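Local coordinates for protein SAM-dependent methyltransferase (Anabaena variabilis ATCC 29413, PDB 3GGD) that probably transfers methyl groups from S-adenosyl-L-methionine to an acceptor and binds the product S-adenosyl-L-homocysteine, at residues A[9-13]-A[192-197]; A[32-37]-A[221-225]. All coordinates share one frame; numbering follows the deposited sequence.

Interaction 1. Residues A[9-13]-A[192-197]; sequences KKPDI and HGIRPG
R195, whose guanidinium carries P11 on one face, has its NH1 gripped by two carbonyls, that of I194 at 2.8 Å from NH1 to O and that of M190. The bond to I194 lies in the guanidinium plane, yet NH1 stands 51° out of the carbonyl plane of I194. R195 CG packs against P11 CD, and the bend at chi2 (-71°) then turns the chain so that the guanidinium presents a face to P11 CG. P11 CG lies 3.5 Å from R195 NH2, offset toward the rim of the group; the two side chains cross at about a right angle. K10 runs past R195 in the opposite direction, its CD 3.9 Å from R195 CB, and bends at chi2 to bring NZ 2.7 Å from P196 O. In the Rossmann-like fold of the class I methyltransferases these are two irregular loops: 9-13 leads into helix 15-29, which carries the cofactor-binding W23, and 192-197 joins helix 184-190 to helix 201-207. A water bridges them, able to donate to P11 O at 3.1 Å and to G193 O at 3.0 Å, although other acceptors compete for its protons. G193 has a positive phi (87°), and a CB on it would run into CG2 of I13. That methyl instead rests 3.8 Å from G193 O. I13 CD1 comes within 4.4 Å of I194 CG1, a loose apolar touch; both isoleucines also pack on A18 of helix 15-29. The imidazole of H192 turns away from 9-13 and hydrogen-bonds through ND1 to Q21 and through NE2 to K25, both on that same helix.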
loop_
_atom_site.group_PDB
_atom_site.type_symbol
_atom_site.label_atom_id
_atom_site.label_comp_id
_atom_site.label_asym_id
_atom_site.label_seq_id
_atom_site.Cartn_x
_atom_site.Cartn_y
_atom_site.Cartn_z
ATOM N N LYS A 9 18.229 -9.553 5.323
ATOM C CA LYS A 9 19.086 -8.404 4.963
ATOM C C LYS A 9 18.411 -7.442 3.956
ATOM O O LYS A 9 17.704 -7.878 3.032
ATOM C CB LYS A 9 20.447 -8.888 4.433
ATOM N N LYS A 10 18.588 -6.134 4.172
ATOM C CA LYS A 10 18.011 -5.090 3.307
ATOM C C LYS A 10 18.912 -3.841 3.342
ATOM O O LYS A 10 19.634 -3.625 4.329
ATOM C CB LYS A 10 16.612 -4.686 3.789
ATOM C CG LYS A 10 15.596 -5.820 4.041
ATOM C CD LYS A 10 14.864 -6.319 2.780
ATOM C CE LYS A 10 13.683 -7.246 3.163
ATOM N NZ LYS A 10 12.769 -7.654 2.042
ATOM N N PRO A 11 18.903 -3.025 2.263
ATOM C CA PRO A 11 19.653 -1.761 2.360
ATOM C C PRO A 11 19.016 -0.841 3.417
ATOM O O PRO A 11 17.783 -0.805 3.549
ATOM C CB PRO A 11 19.533 -1.148 0.949
ATOM C CG PRO A 11 19.037 -2.238 0.064
ATOM C CD PRO A 11 18.254 -3.180 0.946
ATOM N N ASP A 12 19.852 -0.139 4.178
ATOM C CA ASP A 12 19.370 0.785 5.202
ATOM C C ASP A 12 19.005 2.104 4.493
ATOM O O ASP A 12 19.848 2.696 3.835
ATOM C CB ASP A 12 20.452 0.999 6.278
ATOM C CG ASP A 12 19.938 1.783 7.497
ATOM O OD1 ASP A 12 18.708 2.011 7.620
ATOM O OD2 ASP A 12 20.778 2.175 8.343
ATOM N N ILE A 13 17.757 2.547 4.596
ATOM C CA ILE A 13 17.327 3.733 3.867
ATOM C C ILE A 13 16.547 4.699 4.737
ATOM O O ILE A 13 16.053 4.348 5.798
ATOM C CB ILE A 13 16.388 3.378 2.664
ATOM C CG1 ILE A 13 15.236 2.493 3.128
ATOM C CG2 ILE A 13 17.135 2.676 1.573
ATOM C CD1 ILE A 13 14.090 2.344 2.067
ATOM N N HIS A 192 16.235 2.611 -5.870
ATOM C CA HIS A 192 16.232 3.589 -4.776
ATOM C C HIS A 192 16.487 2.994 -3.394
ATOM O O HIS A 192 16.357 3.689 -2.391
ATOM C CB HIS A 192 14.920 4.395 -4.834
ATOM C CG HIS A 192 14.750 5.078 -6.162
ATOM N ND1 HIS A 192 15.447 6.219 -6.490
ATOM C CD2 HIS A 192 14.103 4.693 -7.290
ATOM C CE1 HIS A 192 15.201 6.536 -7.749
ATOM N NE2 HIS A 192 14.398 5.623 -8.265
ATOM N N GLY A 193 16.883 1.725 -3.346
ATOM C CA GLY A 193 17.130 1.047 -2.061
ATOM C C GLY A 193 15.867 0.416 -1.447
ATOM O O GLY A 193 15.946 -0.276 -0.428
ATOM N N ILE A 194 14.713 0.643 -2.063
ATOM C CA ILE A 194 13.437 0.038 -1.629
ATOM C C ILE A 194 13.441 -1.440 -2.011
ATOM O O ILE A 194 13.996 -1.820 -3.067
ATOM C CB ILE A 194 12.237 0.750 -2.308
ATOM C CG1 ILE A 194 12.192 2.238 -1.870
ATOM C CG2 ILE A 194 10.885 0.033 -2.024
ATOM C CD1 ILE A 194 11.497 3.202 -2.864
ATOM N N ARG A 195 12.879 -2.273 -1.127
ATOM C CA ARG A 195 12.813 -3.721 -1.340
ATOM C C ARG A 195 11.431 -4.228 -0.991
ATOM O O ARG A 195 10.811 -3.755 -0.044
ATOM C CB ARG A 195 13.812 -4.474 -0.469
ATOM C CG ARG A 195 15.268 -4.145 -0.749
ATOM C CD ARG A 195 15.703 -4.726 -2.082
ATOM N NE ARG A 195 17.114 -4.435 -2.401
ATOM C CZ ARG A 195 17.558 -3.364 -3.056
ATOM N NH1 ARG A 195 16.743 -2.420 -3.501
ATOM N NH2 ARG A 195 18.835 -3.249 -3.279
ATOM N N PRO A 196 10.947 -5.207 -1.751
ATOM C CA PRO A 196 9.689 -5.836 -1.381
ATOM C C PRO A 196 9.953 -6.683 -0.152
ATOM O O PRO A 196 11.080 -7.154 0.045
ATOM C CB PRO A 196 9.368 -6.731 -2.588
ATOM C CG PRO A 196 10.687 -7.076 -3.148
ATOM C CD PRO A 196 11.571 -5.860 -2.914
ATOM N N GLY A 197 8.913 -6.898 0.648
ATOM C CA GLY A 197 9.018 -7.749 1.822
ATOM C C GLY A 197 7.772 -8.591 1.994
ATOM O O GLY A 197 7.017 -8.818 1.034
HETATM O O HOH W 1 15.072 -1.306 2.206
#

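Interaction 2. Residues A[32-37]-A[221-225]; sequences PVLWDA and FQSIH. With SAH (S-adenosyl-L-homocysteine), chain E; EDO (1,2-ethanediol), chain K; EDO (1,2-ethanediol), chain L; EDO (1,2-ethanediol), chain P.
W35 leaves a type I turn, V33 to D36, with its CB against the edge of F221, in the ring plane and 3.9 Å from CE2, and reaches the cofactor pocket of this class I methyltransferase. Its chi1 of 52° sets CG between the backbone N and the carbonyl carbon and lays the indole against the homocysteine part of SAH. CD1 approaches the SAH carboxylate, 3.3 Å from O, and CE2 lies 3.3 Å from SD, which sits over that face toward the rim with NE1 and CZ2 alongside. V33 CG1 lies against the opposite face, also toward the rim, which places the ring between methyl and sulfur. Replacement by alanine would probably leave the sulfur and V33 CG1 without the wall between them and open a gap beside the cofactor. R131 hydrogen-bonds to the carbonyl of W35, while T69 and N67 hold the D36 carboxylate. S223 OG accepts from H225 N in an ST turn and also bonds to A233 O. I224 packs on the carbonyls of the turn: CD1 3.3 Å from V33 O, CG2 3.3 Å from D36 O. I224 N donates to L34 O at 2.9 Å.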
loop_
_atom_site.group_PDB
_atom_site.type_symbol
_atom_site.label_atom_id
_atom_site.label_comp_id
_atom_site.label_asym_id
_atom_site.label_seq_id
_atom_site.Cartn_x
_atom_site.Cartn_y
_atom_site.Cartn_z
ATOM N N PRO A 32 7.278 3.177 -16.012
ATOM C CA PRO A 32 6.255 2.258 -15.540
ATOM C C PRO A 32 6.297 2.051 -14.046
ATOM O O PRO A 32 7.361 2.150 -13.433
ATOM C CB PRO A 32 6.570 0.951 -16.259
ATOM C CG PRO A 32 7.528 1.277 -17.296
ATOM C CD PRO A 32 8.252 2.519 -16.893
ATOM N N VAL A 33 5.127 1.758 -13.475
ATOM C CA VAL A 33 4.965 1.612 -12.031
ATOM C C VAL A 33 4.460 0.198 -11.792
ATOM O O VAL A 33 3.328 -0.158 -12.125
ATOM C CB VAL A 33 4.004 2.698 -11.475
ATOM C CG1 VAL A 33 3.735 2.492 -9.979
ATOM C CG2 VAL A 33 4.569 4.112 -11.783
ATOM N N LEU A 34 5.332 -0.610 -11.222
ATOM C CA LEU A 34 5.129 -2.048 -11.107
ATOM C C LEU A 34 3.754 -2.482 -10.600
ATOM O O LEU A 34 3.159 -3.417 -11.126
ATOM C CB LEU A 34 6.207 -2.631 -10.150
ATOM C CG LEU A 34 6.115 -4.104 -9.756
ATOM C CD1 LEU A 34 6.427 -4.960 -10.978
ATOM C CD2 LEU A 34 7.069 -4.413 -8.568
ATOM N N TRP A 35 3.279 -1.828 -9.547
ATOM C CA TRP A 35 2.018 -2.227 -8.895
ATOM C C TRP A 35 0.766 -1.537 -9.456
ATOM O O TRP A 35 -0.352 -1.826 -9.000
ATOM C CB TRP A 35 2.086 -1.912 -7.407
ATOM C CG TRP A 35 2.495 -0.495 -7.184
ATOM C CD1 TRP A 35 1.693 0.612 -7.202
ATOM C CD2 TRP A 35 3.822 -0.032 -6.976
ATOM N NE1 TRP A 35 2.462 1.754 -7.004
ATOM C CE2 TRP A 35 3.771 1.376 -6.866
ATOM C CE3 TRP A 35 5.061 -0.670 -6.871
ATOM C CZ2 TRP A 35 4.915 2.149 -6.646
ATOM C CZ3 TRP A 35 6.192 0.096 -6.658
ATOM C CH2 TRP A 35 6.105 1.491 -6.551
ATOM N N ASP A 36 0.932 -0.684 -10.458
ATOM C CA ASP A 36 -0.160 0.200 -10.877
ATOM C C ASP A 36 -1.068 -0.500 -11.911
ATOM O O ASP A 36 -1.181 -0.091 -13.063
ATOM C CB ASP A 36 0.438 1.517 -11.394
ATOM C CG ASP A 36 -0.587 2.633 -11.547
ATOM O OD1 ASP A 36 -1.660 2.589 -10.883
ATOM O OD2 ASP A 36 -0.291 3.586 -12.301
ATOM N N ALA A 37 -1.681 -1.590 -11.470
ATOM C CA ALA A 37 -2.601 -2.373 -12.288
ATOM C C ALA A 37 -3.917 -1.616 -12.513
ATOM O O ALA A 37 -4.331 -0.838 -11.680
ATOM C CB ALA A 37 -2.916 -3.734 -11.577
ATOM N N PHE A 221 -1.530 -10.833 -5.903
ATOM C CA PHE A 221 -1.379 -9.390 -6.051
ATOM C C PHE A 221 -1.078 -9.137 -7.512
ATOM O O PHE A 221 -0.265 -9.839 -8.105
ATOM C CB PHE A 221 -0.248 -8.838 -5.199
ATOM C CG PHE A 221 -0.149 -7.352 -5.250
ATOM C CD1 PHE A 221 -0.991 -6.568 -4.478
ATOM C CD2 PHE A 221 0.762 -6.727 -6.095
ATOM C CE1 PHE A 221 -0.925 -5.171 -4.550
ATOM C CE2 PHE A 221 0.852 -5.347 -6.157
ATOM C CZ PHE A 221 0.008 -4.564 -5.388
ATOM N N GLN A 222 -1.743 -8.162 -8.109
ATOM C CA GLN A 222 -1.562 -7.923 -9.539
ATOM C C GLN A 222 -0.563 -6.826 -9.877
ATOM O O GLN A 222 -0.711 -5.681 -9.429
ATOM C CB GLN A 222 -2.897 -7.585 -10.153
ATOM C CG GLN A 222 -3.924 -8.661 -9.938
ATOM C CD GLN A 222 -3.826 -9.809 -10.921
ATOM O OE1 GLN A 222 -3.447 -9.640 -12.100
ATOM N NE2 GLN A 222 -4.206 -10.994 -10.440
ATOM N N SER A 223 0.445 -7.181 -10.670
ATOM C CA SER A 223 1.451 -6.245 -11.144
ATOM C C SER A 223 1.214 -5.982 -12.636
ATOM O O SER A 223 0.368 -6.625 -13.247
ATOM C CB SER A 223 2.878 -6.791 -10.942
ATOM O OG SER A 223 3.320 -7.596 -12.016
ATOM N N ILE A 224 1.971 -5.057 -13.211
ATOM C CA ILE A 224 1.853 -4.742 -14.643
ATOM C C ILE A 224 2.990 -5.417 -15.436
ATOM O O ILE A 224 3.105 -5.251 -16.645
ATOM C CB ILE A 224 1.885 -3.203 -14.912
ATOM C CG1 ILE A 224 3.276 -2.615 -14.560
ATOM C CG2 ILE A 224 0.780 -2.537 -14.163
ATOM C CD1 ILE A 224 3.605 -1.314 -15.225
ATOM N N HIS A 225 3.864 -6.145 -14.748
ATOM C CA HIS A 225 4.925 -6.841 -15.463
ATOM C C HIS A 225 4.398 -8.054 -16.218
ATOM O O HIS A 225 3.852 -8.989 -15.610
ATOM C CB HIS A 225 6.015 -7.335 -14.529
ATOM C CG HIS A 225 7.121 -8.022 -15.253
ATOM N ND1 HIS A 225 8.062 -7.333 -15.991
ATOM C CD2 HIS A 225 7.399 -9.335 -15.411
ATOM C CE1 HIS A 225 8.887 -8.200 -16.554
ATOM N NE2 HIS A 225 8.508 -9.418 -16.212
HETATM N N SAH E . -1.435 2.029 -2.636
HETATM C CA SAH E . -0.826 2.476 -3.916
HETATM C CB SAH E . 0.714 2.570 -3.870
HETATM C CG SAH E . 1.532 1.330 -3.467
HETATM S SD SAH E . 3.312 1.596 -3.563
HETATM C C SAH E . -1.241 1.585 -5.077
HETATM O O SAH E . -1.168 2.012 -6.257
HETATM O OXT SAH E . -1.624 0.433 -4.873
HETATM C "C5'" SAH E . 3.679 2.012 -1.882
HETATM C "C4'" SAH E . 3.318 3.486 -1.535
HETATM O "O4'" SAH E . 3.614 3.745 -0.141
HETATM C "C3'" SAH E . 4.081 4.582 -2.302
HETATM O "O3'" SAH E . 3.215 5.523 -2.913
HETATM C "C2'" SAH E . 4.909 5.287 -1.235
HETATM O "O2'" SAH E . 5.273 6.655 -1.515
HETATM C "C1'" SAH E . 4.062 5.085 0.008
HETATM N N9 SAH E . 4.801 5.253 1.265
HETATM C C8 SAH E . 6.045 4.759 1.509
HETATM N N7 SAH E . 6.422 5.062 2.762
HETATM C C5 SAH E . 5.396 5.775 3.319
HETATM C C6 SAH E . 5.192 6.441 4.600
HETATM N N6 SAH E . 6.213 6.357 5.485
HETATM N N1 SAH E . 4.056 7.114 4.837
HETATM C C2 SAH E . 3.081 7.184 3.875
HETATM N N3 SAH E . 3.235 6.607 2.683
HETATM C C4 SAH E . 4.349 5.930 2.345
HETATM C C1 EDO K . -3.469 1.444 -14.830
HETATM O O1 EDO K . -4.803 1.445 -15.316
HETATM C C2 EDO K . -3.371 2.724 -14.035
HETATM O O2 EDO K . -2.387 3.597 -14.600
HETATM C C1 EDO L . -4.634 -7.137 -6.174
HETATM O O1 EDO L . -4.142 -6.400 -7.308
HETATM C C2 EDO L . -5.811 -6.414 -5.458
HETATM O O2 EDO L . -5.568 -5.002 -5.173
HETATM C C1 EDO P . 11.017 -11.480 -17.044
HETATM O O1 EDO P . 9.808 -11.714 -17.807
HETATM C C2 EDO P . 10.784 -11.749 -15.559
HETATM O O2 EDO P . 11.922 -11.478 -14.699
#

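How the interactions relate
Both contacts are partly buried and join the N-terminal region to the C-terminal part of the chain, through loops at the two ends of helix 15-29: 9-13 precedes it and 32-37 follows it. Helix 184-190 also links them, since it leads into 192-197 and touches P32, L34 and W35 of interaction 2. Their centres lie 19 Å apart and their nearest atoms about 7 Å, without touching. Interaction 1 is the more peripheral, relying on long side chains, a proline and a bridging water. Interaction 2, nearer the chain centre, sets one backbone bond beside carbon packed on carbonyls and rings, and through W35 reaches the cofactor pocket.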